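Local atomic coordinates of sulfur oxidation protein SOXB (PDB entry 2WDD), a protein that hydrolyses a sulfur-sulfur bond in the Sox sulfur oxidation pathway, acting on cysteine S-thiosulfonate with a pair of manganese ions at its metal centre. Residues P24-A29 and D316-K321; Y433-R438 and A504-G509; E68-Y73 and Y84-V89; I416-L421 and V529-L534. All coordinates share one frame; numbering follows the deposited sequence. Where two conformers were deposited one is given.

Interaction 1 of 4, residues P24-A29 and D316-K321; sequences PPYGDA and DLKLWK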
# COMPACT_ATOMS: atom_id res chain seq x y z
N PRO A 24 10.21 26.09 9.33
CA PRO A 24 9.77 27.49 9.26
C PRO A 24 8.56 27.59 8.35
O PRO A 24 8.27 26.68 7.58
CB PRO A 24 10.98 28.19 8.62
CG PRO A 24 11.72 27.13 7.91
CD PRO A 24 11.52 25.87 8.70
N PRO A 25 7.83 28.72 8.42
CA PRO A 25 6.65 28.89 7.57
C PRO A 25 7.02 28.95 6.09
O PRO A 25 8.14 29.32 5.74
CB PRO A 25 6.09 30.25 8.01
CG PRO A 25 6.67 30.49 9.37
CD PRO A 25 8.02 29.85 9.35
N TYR A 26 6.08 28.57 5.23
CA TYR A 26 6.28 28.63 3.79
C TYR A 26 4.94 28.59 3.07
O TYR A 26 4.15 27.67 3.28
CB TYR A 26 7.15 27.46 3.29
CG TYR A 26 7.46 27.54 1.80
CD1 TYR A 26 8.66 28.08 1.35
CD2 TYR A 26 6.53 27.12 0.86
CE1 TYR A 26 8.93 28.18 -0.01
CE2 TYR A 26 6.80 27.21 -0.50
CZ TYR A 26 8.00 27.73 -0.93
OH TYR A 26 8.29 27.81 -2.28
N GLY A 27 4.70 29.57 2.22
CA GLY A 27 3.52 29.62 1.39
C GLY A 27 2.19 30.03 2.00
O GLY A 27 2.11 30.55 3.12
N ASP A 28 1.14 29.79 1.22
CA ASP A 28 -0.23 30.16 1.56
C ASP A 28 -1.06 29.03 2.13
O ASP A 28 -2.03 29.27 2.84
CB ASP A 28 -0.92 30.67 0.30
CG ASP A 28 -0.11 31.72 -0.44
OD1 ASP A 28 0.06 32.82 0.13
OD2 ASP A 28 0.36 31.46 -1.57
N ALA A 29 -0.70 27.80 1.78
CA ALA A 29 -1.48 26.65 2.24
C ALA A 29 -0.56 25.49 2.54
O ALA A 29 0.49 25.33 1.91
CB ALA A 29 -2.49 26.24 1.17
N ASP A 316 3.85 22.40 1.43
CA ASP A 316 3.51 23.82 1.56
C ASP A 316 3.48 24.43 0.18
O ASP A 316 4.38 24.22 -0.62
CB ASP A 316 4.54 24.54 2.43
CG ASP A 316 4.70 23.88 3.78
OD1 ASP A 316 3.70 23.81 4.51
OD2 ASP A 316 5.82 23.43 4.11
N LEU A 317 2.39 25.13 -0.13
CA LEU A 317 2.20 25.69 -1.45
C LEU A 317 2.19 27.21 -1.52
O LEU A 317 1.43 27.87 -0.80
CB LEU A 317 0.86 25.21 -2.04
CG LEU A 317 0.59 23.71 -2.00
CD1 LEU A 317 -0.82 23.40 -2.49
CD2 LEU A 317 1.64 22.97 -2.83
N LYS A 318 2.96 27.75 -2.46
CA LYS A 318 2.89 29.17 -2.76
C LYS A 318 2.01 29.19 -4.00
O LYS A 318 2.39 28.67 -5.05
CB LYS A 318 4.26 29.73 -3.13
CG LYS A 318 5.03 30.27 -1.97
CD LYS A 318 6.31 30.91 -2.47
CE LYS A 318 7.09 31.55 -1.35
NZ LYS A 318 8.38 32.09 -1.86
N LEU A 319 0.82 29.77 -3.90
CA LEU A 319 -0.09 29.78 -5.02
C LEU A 319 0.00 31.07 -5.82
O LEU A 319 0.51 32.08 -5.33
CB LEU A 319 -1.53 29.60 -4.53
CG LEU A 319 -1.79 28.40 -3.60
CD1 LEU A 319 -3.23 28.41 -3.09
CD2 LEU A 319 -1.47 27.11 -4.31
N TRP A 320 -0.51 31.01 -7.04
CA TRP A 320 -0.68 32.18 -7.89
C TRP A 320 -2.01 32.06 -8.61
O TRP A 320 -2.68 31.01 -8.53
CB TRP A 320 0.50 32.43 -8.83
CG TRP A 320 0.59 31.51 -10.02
CD1 TRP A 320 1.05 30.22 -10.03
CD2 TRP A 320 0.31 31.84 -11.39
NE1 TRP A 320 1.04 29.72 -11.31
CE2 TRP A 320 0.60 30.70 -12.17
CE3 TRP A 320 -0.14 33.00 -12.04
CZ2 TRP A 320 0.44 30.68 -13.56
CZ3 TRP A 320 -0.32 32.97 -13.42
CH2 TRP A 320 -0.01 31.82 -14.17
N LYS A 321 -2.44 33.13 -9.27
CA LYS A 321 -3.73 33.13 -9.94
C LYS A 321 -3.99 31.91 -10.82
O LYS A 321 -5.13 31.46 -10.92
CB LYS A 321 -3.92 34.43 -10.74
CG LYS A 321 -4.32 34.20 -12.19
CD LYS A 321 -4.64 35.51 -12.90
CE LYS A 321 -5.74 36.29 -12.17
NZ LYS A 321 -5.99 37.62 -12.79
O HOH W 1 10.04 30.11 -2.90
O HOH W 2 1.80 33.08 -3.05
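The carbonyl oxygen of L317 takes two backbone N-H groups from the 24-29 segment. The bond from D28 N to L317 O measures 2.8 Å, with the donor tilted 28° from the carbonyl plane. The second, from A29 N to L317 O, is weak at 3.3 Å. G27 CA leans on the same oxygen, and a CB at G27 would collide with it. In return, L317 N gives a nearly straight bond of 2.8 Å to A29 O.

D28 adds a side-chain bond further along. Its CG stands beside its own backbone N (chi1 -50°), and this brings OD2 past K318 CA to within 2.9 Å of L319 N. A water donates to both D28 OD2 and L319 O, so two donors hold the carboxylate oxygen.

Y26 packs by its ring. The extended K318 chain runs across it. K318 CE lies over one face of the Y26 ring, and K318 CD is 3.7 Å from Y26 OH. Y26 CD2 lies 3.6 Å from D316 CB. A second water links Y26 OH to K318 NZ. With an alanine in place of Y26, the K318 chain would probably be free to swing and the water would lose its phenol partner. The D316 carboxylate turns elsewhere, to T30, R314 and R328.

V207 of strand 202-207 touches D28, A29 and L319. The pairing marks where strand 29-34 starts to run antiparallel to strand 311-320 in a mixed sheet. D28 and A29 both face L317, which makes this a classic beta bulge.

Interaction 2 of 4, residues Y433-R438 and A504-G509; sequences YLFYLR and AAAYGG
The F435 ring has A504 over one face, with both its CB and its O on that side. A504 O sits 4.1 Å above the F435 ring plane, offset toward the rim. At the ring edge, in plane, lie A506 CB and L437 CD2. CE2 and CZ of F435 touch A506 CB, with CZ at 3.7 Å. F435 CG sits between its own backbone N and carbonyl carbon (chi1 52°), and this turns the ring over residues A504 to A506. The Y433 ring meets A506 O at its edge, near its plane.

Four backbone bonds join the antiparallel strands. Y433 and A506 form one hydrogen-bonded pair, and F435 and A504 form another. The shortest of the bonds is A504 N to F435 O, 2.7 Å. L434 and A505 are the non-hydrogen-bonded pair between them. On their face of the sheet, L434 CD1 packs on A505 CB at 3.7 Å, and V389 of helix 380-392 also touches A505. On the other face L437 CD1 reaches A504 CB, and F400 touches both residues.

A serine in place of F435 removes the ring, which would probably open a gap beside the A504 and A506 methyls.

The strands belong to a mixed sheet in the 5'-nucleotidase C-terminal domain. The polar bonds between them are all main-chain, and the touching side chains contribute apolar surface. The pairing therefore depends on backbone bonds and fit, with no charge pair across it.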
# COMPACT_ATOMS: atom_id res chain seq x y z
N TYR A 433 -7.55 -21.52 -0.34
CA TYR A 433 -8.16 -22.50 -1.23
C TYR A 433 -7.11 -23.52 -1.67
O TYR A 433 -5.98 -23.14 -1.96
CB TYR A 433 -8.70 -21.81 -2.48
CG TYR A 433 -9.86 -20.89 -2.20
CD1 TYR A 433 -11.14 -21.38 -2.09
CD2 TYR A 433 -9.65 -19.53 -1.98
CE1 TYR A 433 -12.21 -20.54 -1.82
CE2 TYR A 433 -10.71 -18.68 -1.72
CZ TYR A 433 -11.99 -19.19 -1.64
OH TYR A 433 -13.05 -18.35 -1.35
N LEU A 434 -7.50 -24.79 -1.75
CA LEU A 434 -6.62 -25.87 -2.23
C LEU A 434 -7.27 -26.40 -3.51
O LEU A 434 -8.46 -26.72 -3.53
CB LEU A 434 -6.51 -27.00 -1.19
CG LEU A 434 -5.30 -26.96 -0.26
CD1 LEU A 434 -5.13 -25.61 0.41
CD2 LEU A 434 -5.33 -28.07 0.80
N PHE A 435 -6.50 -26.45 -4.59
CA PHE A 435 -7.05 -26.85 -5.88
C PHE A 435 -5.94 -27.28 -6.82
O PHE A 435 -4.80 -26.84 -6.69
CB PHE A 435 -7.81 -25.66 -6.49
CG PHE A 435 -7.00 -24.40 -6.54
CD1 PHE A 435 -6.21 -24.10 -7.64
CD2 PHE A 435 -6.94 -23.57 -5.44
CE1 PHE A 435 -5.41 -22.94 -7.66
CE2 PHE A 435 -6.14 -22.43 -5.43
CZ PHE A 435 -5.38 -22.12 -6.55
N TYR A 436 -6.30 -28.11 -7.80
CA TYR A 436 -5.32 -28.57 -8.77
C TYR A 436 -5.20 -27.61 -9.94
O TYR A 436 -6.19 -27.08 -10.44
CB TYR A 436 -5.65 -29.98 -9.30
CG TYR A 436 -5.58 -31.04 -8.23
CD1 TYR A 436 -4.37 -31.61 -7.88
CD2 TYR A 436 -6.71 -31.38 -7.50
CE1 TYR A 436 -4.29 -32.56 -6.87
CE2 TYR A 436 -6.65 -32.34 -6.49
CZ TYR A 436 -5.43 -32.91 -6.17
OH TYR A 436 -5.36 -33.85 -5.17
N LEU A 437 -3.97 -27.45 -10.41
CA LEU A 437 -3.68 -26.66 -11.60
C LEU A 437 -2.81 -27.53 -12.49
O LEU A 437 -1.91 -28.20 -12.00
CB LEU A 437 -2.85 -25.42 -11.24
CG LEU A 437 -3.55 -24.24 -10.57
CD1 LEU A 437 -2.54 -23.13 -10.29
CD2 LEU A 437 -4.71 -23.71 -11.40
N ARG A 438 -3.03 -27.47 -13.80
CA ARG A 438 -2.14 -28.17 -14.70
C ARG A 438 -0.85 -27.34 -14.77
O ARG A 438 -0.89 -26.12 -14.57
CB ARG A 438 -2.76 -28.25 -16.10
CG ARG A 438 -4.00 -29.13 -16.13
CD ARG A 438 -4.72 -29.01 -17.46
NE ARG A 438 -5.53 -27.81 -17.53
CZ ARG A 438 -5.21 -26.72 -18.23
NH1 ARG A 438 -4.08 -26.69 -18.92
NH2 ARG A 438 -6.02 -25.68 -18.23
N ALA A 504 -2.26 -27.07 -5.72
CA ALA A 504 -1.89 -25.71 -5.41
C ALA A 504 -2.70 -25.19 -4.24
O ALA A 504 -3.76 -25.72 -3.89
CB ALA A 504 -2.13 -24.81 -6.61
N ALA A 505 -2.19 -24.13 -3.63
CA ALA A 505 -2.92 -23.45 -2.56
C ALA A 505 -2.80 -21.97 -2.86
O ALA A 505 -1.80 -21.53 -3.41
CB ALA A 505 -2.34 -23.78 -1.19
N ALA A 506 -3.84 -21.20 -2.57
CA ALA A 506 -3.80 -19.76 -2.82
C ALA A 506 -4.76 -19.06 -1.89
O ALA A 506 -5.77 -19.64 -1.50
CB ALA A 506 -4.17 -19.46 -4.27
N TYR A 507 -4.47 -17.81 -1.58
CA TYR A 507 -5.38 -17.00 -0.78
C TYR A 507 -5.21 -15.54 -1.22
O TYR A 507 -4.19 -15.18 -1.82
CB TYR A 507 -5.09 -17.14 0.73
CG TYR A 507 -3.84 -16.43 1.18
CD1 TYR A 507 -3.90 -15.16 1.74
CD2 TYR A 507 -2.59 -17.06 1.13
CE1 TYR A 507 -2.78 -14.51 2.19
CE2 TYR A 507 -1.44 -16.40 1.55
CZ TYR A 507 -1.56 -15.12 2.09
OH TYR A 507 -0.46 -14.42 2.56
N GLY A 508 -6.23 -14.73 -0.97
CA GLY A 508 -6.20 -13.31 -1.28
C GLY A 508 -6.36 -12.91 -2.74
O GLY A 508 -6.03 -11.77 -3.11
N GLY A 509 -6.90 -13.81 -3.57
CA GLY A 509 -7.07 -13.53 -4.98
C GLY A 509 -8.15 -14.37 -5.64
O GLY A 509 -9.12 -14.75 -4.99

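Interaction 3 of 4, residues E68-Y73 and Y84-V89; sequences EAILRY and YLLSYV
I70 and L86 meet at a slant, and their tips touch with I70 CD1 3.6 Å from L86 CD1. They join helix 67-74 to the end of helix 81-86, where S87 leaves the helical path in an ST turn. L71 and L86 lie alongside each other, pointing opposite ways, with L71 CD2 4.0 Å from L86 CD2. L86 is thus held by two side chains, its CD1 branch against I70 and its CD2 branch against L71. Its CG lies opposite the backbone N (chi1 -164°), which sends both branches at helix 67-74.

S87 fits beside this pair. Its CB lies 3.9 Å from I70 CG2 and touches L71 CD2 as well. Further along, the E68 and V89 side chains are set roughly perpendicular, with V89 CG2 packed on E68 CG and 3.7 Å from E68 N. The E68 carboxylate is turned 79° from the Y88 ring plane and has its salt bridge with R556, which Y88 also touches.

No hydrogen bond links the two segments, so the contact is chiefly apolar packing. S87 OG is hydrogen-bonded to the carbonyl oxygen of G67, the first residue of helix 67-74. The same S87 OG closes the turn by accepting from V89 N, 3.1 Å away and nearly straight.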
# COMPACT_ATOMS: atom_id res chain seq x y z
N GLU A 68 20.43 1.56 -2.30
CA GLU A 68 21.34 2.70 -2.31
C GLU A 68 20.91 3.74 -3.33
O GLU A 68 21.10 4.96 -3.13
CB GLU A 68 22.77 2.23 -2.58
CG GLU A 68 23.24 1.14 -1.62
CD GLU A 68 22.94 -0.29 -2.07
OE1 GLU A 68 22.13 -0.51 -3.00
OE2 GLU A 68 23.47 -1.23 -1.41
N ALA A 69 20.36 3.26 -4.44
CA ALA A 69 19.95 4.14 -5.53
C ALA A 69 18.92 5.19 -5.10
O ALA A 69 18.99 6.33 -5.53
CB ALA A 69 19.42 3.33 -6.71
N ILE A 70 17.95 4.79 -4.29
CA ILE A 70 16.95 5.76 -3.85
C ILE A 70 17.56 6.82 -2.95
O ILE A 70 17.19 7.99 -3.00
CB ILE A 70 15.71 5.09 -3.24
CG1 ILE A 70 14.54 6.09 -3.21
CG2 ILE A 70 16.01 4.53 -1.87
CD1 ILE A 70 13.20 5.44 -2.79
N LEU A 71 18.52 6.42 -2.12
CA LEU A 71 19.20 7.39 -1.26
C LEU A 71 19.95 8.40 -2.12
O LEU A 71 19.84 9.60 -1.90
CB LEU A 71 20.13 6.69 -0.26
CG LEU A 71 19.47 5.68 0.68
CD1 LEU A 71 20.51 5.05 1.58
CD2 LEU A 71 18.36 6.32 1.51
N ARG A 72 20.66 7.92 -3.14
CA ARG A 72 21.41 8.82 -4.01
C ARG A 72 20.49 9.74 -4.81
O ARG A 72 20.76 10.93 -4.96
CB ARG A 72 22.28 8.00 -4.97
CG ARG A 72 23.41 7.28 -4.27
CD ARG A 72 24.39 6.72 -5.29
NE ARG A 72 23.83 5.63 -6.09
CZ ARG A 72 23.98 4.33 -5.80
NH1 ARG A 72 24.64 3.97 -4.72
NH2 ARG A 72 23.47 3.40 -6.62
N TYR A 73 19.40 9.17 -5.33
CA TYR A 73 18.47 9.94 -6.14
C TYR A 73 17.96 11.18 -5.43
O TYR A 73 17.86 12.26 -6.01
CB TYR A 73 17.29 9.06 -6.57
CG TYR A 73 16.33 9.71 -7.53
CD1 TYR A 73 16.42 9.49 -8.91
CD2 TYR A 73 15.29 10.51 -7.07
CE1 TYR A 73 15.52 10.07 -9.79
CE2 TYR A 73 14.39 11.08 -7.94
CZ TYR A 73 14.52 10.88 -9.29
OH TYR A 73 13.60 11.45 -10.16
N TYR A 84 16.22 5.62 6.94
CA TYR A 84 15.54 4.49 7.60
C TYR A 84 14.16 4.26 6.98
O TYR A 84 13.77 3.12 6.73
CB TYR A 84 15.41 4.81 9.10
CG TYR A 84 14.47 3.93 9.90
CD1 TYR A 84 14.47 2.54 9.75
CD2 TYR A 84 13.64 4.48 10.86
CE1 TYR A 84 13.64 1.73 10.53
CE2 TYR A 84 12.78 3.70 11.61
CZ TYR A 84 12.79 2.32 11.46
OH TYR A 84 11.95 1.54 12.25
N LEU A 85 13.42 5.33 6.72
CA LEU A 85 12.10 5.19 6.11
C LEU A 85 12.18 4.80 4.63
O LEU A 85 11.38 4.02 4.12
CB LEU A 85 11.35 6.53 6.18
CG LEU A 85 10.45 6.76 7.40
CD1 LEU A 85 11.23 6.68 8.70
CD2 LEU A 85 9.73 8.10 7.27
N LEU A 86 13.15 5.40 3.95
CA LEU A 86 13.24 5.36 2.50
C LEU A 86 13.76 4.10 1.84
O LEU A 86 13.41 3.82 0.69
CB LEU A 86 14.09 6.56 2.06
CG LEU A 86 14.08 7.02 0.61
CD1 LEU A 86 12.67 7.41 0.18
CD2 LEU A 86 15.02 8.25 0.46
N SER A 87 14.64 3.37 2.52
CA SER A 87 15.31 2.25 1.88
C SER A 87 15.47 1.04 2.82
O SER A 87 15.45 1.20 4.05
CB SER A 87 16.70 2.75 1.48
OG SER A 87 17.55 1.74 0.97
N TYR A 88 15.71 -0.14 2.25
CA TYR A 88 15.98 -1.34 3.05
C TYR A 88 17.42 -1.32 3.57
O TYR A 88 17.77 -2.12 4.44
CB TYR A 88 15.77 -2.63 2.22
CG TYR A 88 16.80 -2.85 1.11
CD1 TYR A 88 17.97 -3.58 1.33
CD2 TYR A 88 16.57 -2.34 -0.15
CE1 TYR A 88 18.91 -3.74 0.30
CE2 TYR A 88 17.48 -2.51 -1.17
CZ TYR A 88 18.63 -3.20 -0.94
OH TYR A 88 19.50 -3.36 -2.00
N VAL A 89 18.28 -0.47 3.00
CA VAL A 89 19.68 -0.44 3.42
C VAL A 89 19.78 -0.17 4.93
O VAL A 89 19.12 0.73 5.44
CB VAL A 89 20.49 0.58 2.58
CG1 VAL A 89 21.90 0.77 3.15
CG2 VAL A 89 20.56 0.11 1.13

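Interaction 4 of 4, residues I416-L421 and V529-L534; sequences ITWDHL and VLAEYL
W418 CZ2 presses on A531 CB at 3.3 Å, the closest approach of the two segments. The indole meets the methyl obliquely, and its CH2 and CE2 atoms also lie near. L421 CD1 sits over one face of the same indole, 4.0 Å above the plane and offset toward the rim, and equally close to A531 CB. Indole, leucine tip and alanine methyl therefore wedge together.

The rest is looser. L421 and L534 pass side by side, one heading out as the other heads in, with L421 CD2 4.0 Å from L534 CD1. L421 CD2 reaches L530 CB at 4.2 Å. The I416 side chain lies crosswise to that of L534, and I416 CG2 touches L534 CD1. With L421 CG beside the backbone N (chi1 -65°), the side chain extends to helix 526-537, where CD1 meets A531 and CD2 meets L530 and L534.

The contact packs the start of helix 418-425 against helix 526-537. That start is a capping box. H420 ND1 accepts from T417 N, 2.9 Å away, and T417 OG1 accepts a weak bond of 3.3 Å from H420 N. H420 is partly exposed and takes no part in the apolar packing.

On helix 526-537, E532 points away from the contact and is partly exposed. The L534 end is covered instead by V540, which also touches I416. On the tight side the W418 ring meets the rings of H359 and Y422, and Y422 lines a pocket holding tertiary-butyl alcohol.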
# COMPACT_ATOMS: atom_id res chain seq x y z
N ILE A 416 5.82 -12.81 16.92
CA ILE A 416 4.74 -12.64 15.95
C ILE A 416 3.44 -12.76 16.74
O ILE A 416 3.25 -13.72 17.49
CB ILE A 416 4.78 -13.71 14.85
CG1 ILE A 416 6.12 -13.72 14.13
CG2 ILE A 416 3.62 -13.52 13.87
CD1 ILE A 416 6.36 -14.95 13.27
N THR A 417 2.54 -11.81 16.54
CA THR A 417 1.26 -11.78 17.25
C THR A 417 0.09 -11.85 16.28
O THR A 417 0.27 -11.75 15.06
CB THR A 417 1.14 -10.50 18.08
OG1 THR A 417 0.99 -9.38 17.18
CG2 THR A 417 2.38 -10.29 18.95
N TRP A 418 -1.11 -12.02 16.83
CA TRP A 418 -2.29 -12.04 15.99
C TRP A 418 -2.41 -10.71 15.26
O TRP A 418 -2.82 -10.66 14.10
CB TRP A 418 -3.55 -12.30 16.82
CG TRP A 418 -3.96 -13.73 16.81
CD1 TRP A 418 -3.80 -14.64 17.83
CD2 TRP A 418 -4.61 -14.43 15.75
NE1 TRP A 418 -4.31 -15.86 17.45
CE2 TRP A 418 -4.82 -15.75 16.18
CE3 TRP A 418 -5.03 -14.05 14.47
CZ2 TRP A 418 -5.44 -16.71 15.37
CZ3 TRP A 418 -5.66 -14.99 13.68
CH2 TRP A 418 -5.86 -16.31 14.13
N ASP A 419 -2.06 -9.62 15.93
CA ASP A 419 -2.14 -8.30 15.29
C ASP A 419 -1.28 -8.28 14.04
O ASP A 419 -1.68 -7.73 13.01
CB ASP A 419 -1.80 -7.16 16.26
CG ASP A 419 -2.42 -5.83 15.82
OD1 ASP A 419 -3.62 -5.81 15.49
OD2 ASP A 419 -1.68 -4.82 15.74
N HIS A 420 -0.12 -8.93 14.09
CA HIS A 420 0.74 -9.02 12.90
C HIS A 420 0.07 -9.88 11.84
O HIS A 420 0.10 -9.56 10.65
CB HIS A 420 2.10 -9.64 13.23
CG HIS A 420 2.95 -8.82 14.16
ND1 HIS A 420 3.57 -9.36 15.26
CD2 HIS A 420 3.34 -7.52 14.11
CE1 HIS A 420 4.29 -8.44 15.86
NE2 HIS A 420 4.16 -7.30 15.19
N LEU A 421 -0.51 -11.01 12.24
CA LEU A 421 -1.16 -11.88 11.26
C LEU A 421 -2.24 -11.09 10.51
O LEU A 421 -2.39 -11.24 9.30
CB LEU A 421 -1.77 -13.12 11.91
CG LEU A 421 -0.81 -14.10 12.58
CD1 LEU A 421 -1.58 -15.38 12.97
CD2 LEU A 421 0.36 -14.41 11.66
N VAL A 529 -4.68 -20.86 9.70
CA VAL A 529 -3.65 -21.83 9.36
C VAL A 529 -2.32 -21.36 9.93
O VAL A 529 -1.57 -22.13 10.53
CB VAL A 529 -3.58 -22.03 7.82
CG1 VAL A 529 -2.45 -22.97 7.44
CG2 VAL A 529 -4.92 -22.54 7.28
N LEU A 530 -2.03 -20.07 9.76
CA LEU A 530 -0.79 -19.52 10.26
C LEU A 530 -0.67 -19.63 11.77
O LEU A 530 0.39 -20.01 12.28
CB LEU A 530 -0.64 -18.06 9.84
CG LEU A 530 -0.47 -17.90 8.33
CD1 LEU A 530 -0.50 -16.44 7.98
CD2 LEU A 530 0.83 -18.56 7.87
N ALA A 531 -1.74 -19.29 12.48
CA ALA A 531 -1.71 -19.36 13.93
C ALA A 531 -1.50 -20.81 14.39
O ALA A 531 -0.73 -21.05 15.31
CB ALA A 531 -2.97 -18.76 14.54
N GLU A 532 -2.15 -21.76 13.72
CA GLU A 532 -1.99 -23.17 14.06
C GLU A 532 -0.53 -23.60 13.93
O GLU A 532 0.02 -24.27 14.81
CB GLU A 532 -2.85 -24.03 13.13
CG GLU A 532 -4.23 -24.32 13.68
CD GLU A 532 -5.06 -25.16 12.73
OE1 GLU A 532 -4.49 -25.83 11.85
OE2 GLU A 532 -6.30 -25.15 12.87
N TYR A 533 0.10 -23.21 12.83
CA TYR A 533 1.49 -23.55 12.58
C TYR A 533 2.41 -22.88 13.60
O TYR A 533 3.24 -23.54 14.23
CB TYR A 533 1.89 -23.09 11.18
CG TYR A 533 3.36 -23.24 10.87
CD1 TYR A 533 3.93 -24.50 10.73
CD2 TYR A 533 4.18 -22.13 10.73
CE1 TYR A 533 5.28 -24.64 10.40
CE2 TYR A 533 5.52 -22.27 10.42
CZ TYR A 533 6.07 -23.52 10.27
OH TYR A 533 7.41 -23.64 9.96
N LEU A 534 2.28 -21.57 13.75
CA LEU A 534 3.14 -20.82 14.66
C LEU A 534 3.06 -21.28 16.11
O LEU A 534 4.09 -21.42 16.77
CB LEU A 534 2.85 -19.31 14.56
CG LEU A 534 3.16 -18.68 13.20
CD1 LEU A 534 2.69 -17.22 13.19
CD2 LEU A 534 4.65 -18.76 12.89

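How the interactions relate
The four contacts are separate, and none touches another. Interactions 1 and 2 lie far apart, on opposite sides of the chain's centre, with their own centres 52 Å apart. Interaction 3 is nested inside the loop closed by interaction 1, with about 16 Å between nearest atoms. It lies nearest the metal centre: the side chain of I70 is about 11 Å from that of the manganese ligand H288. Interaction 2 is nested inside the loop closed by interaction 4. Their nearest atoms are about 6 Å apart, and helix 418-425 leads on to strand 431-438. In interaction 4 the W418 side chain is about 6 Å from a bound tertiary-butyl alcohol.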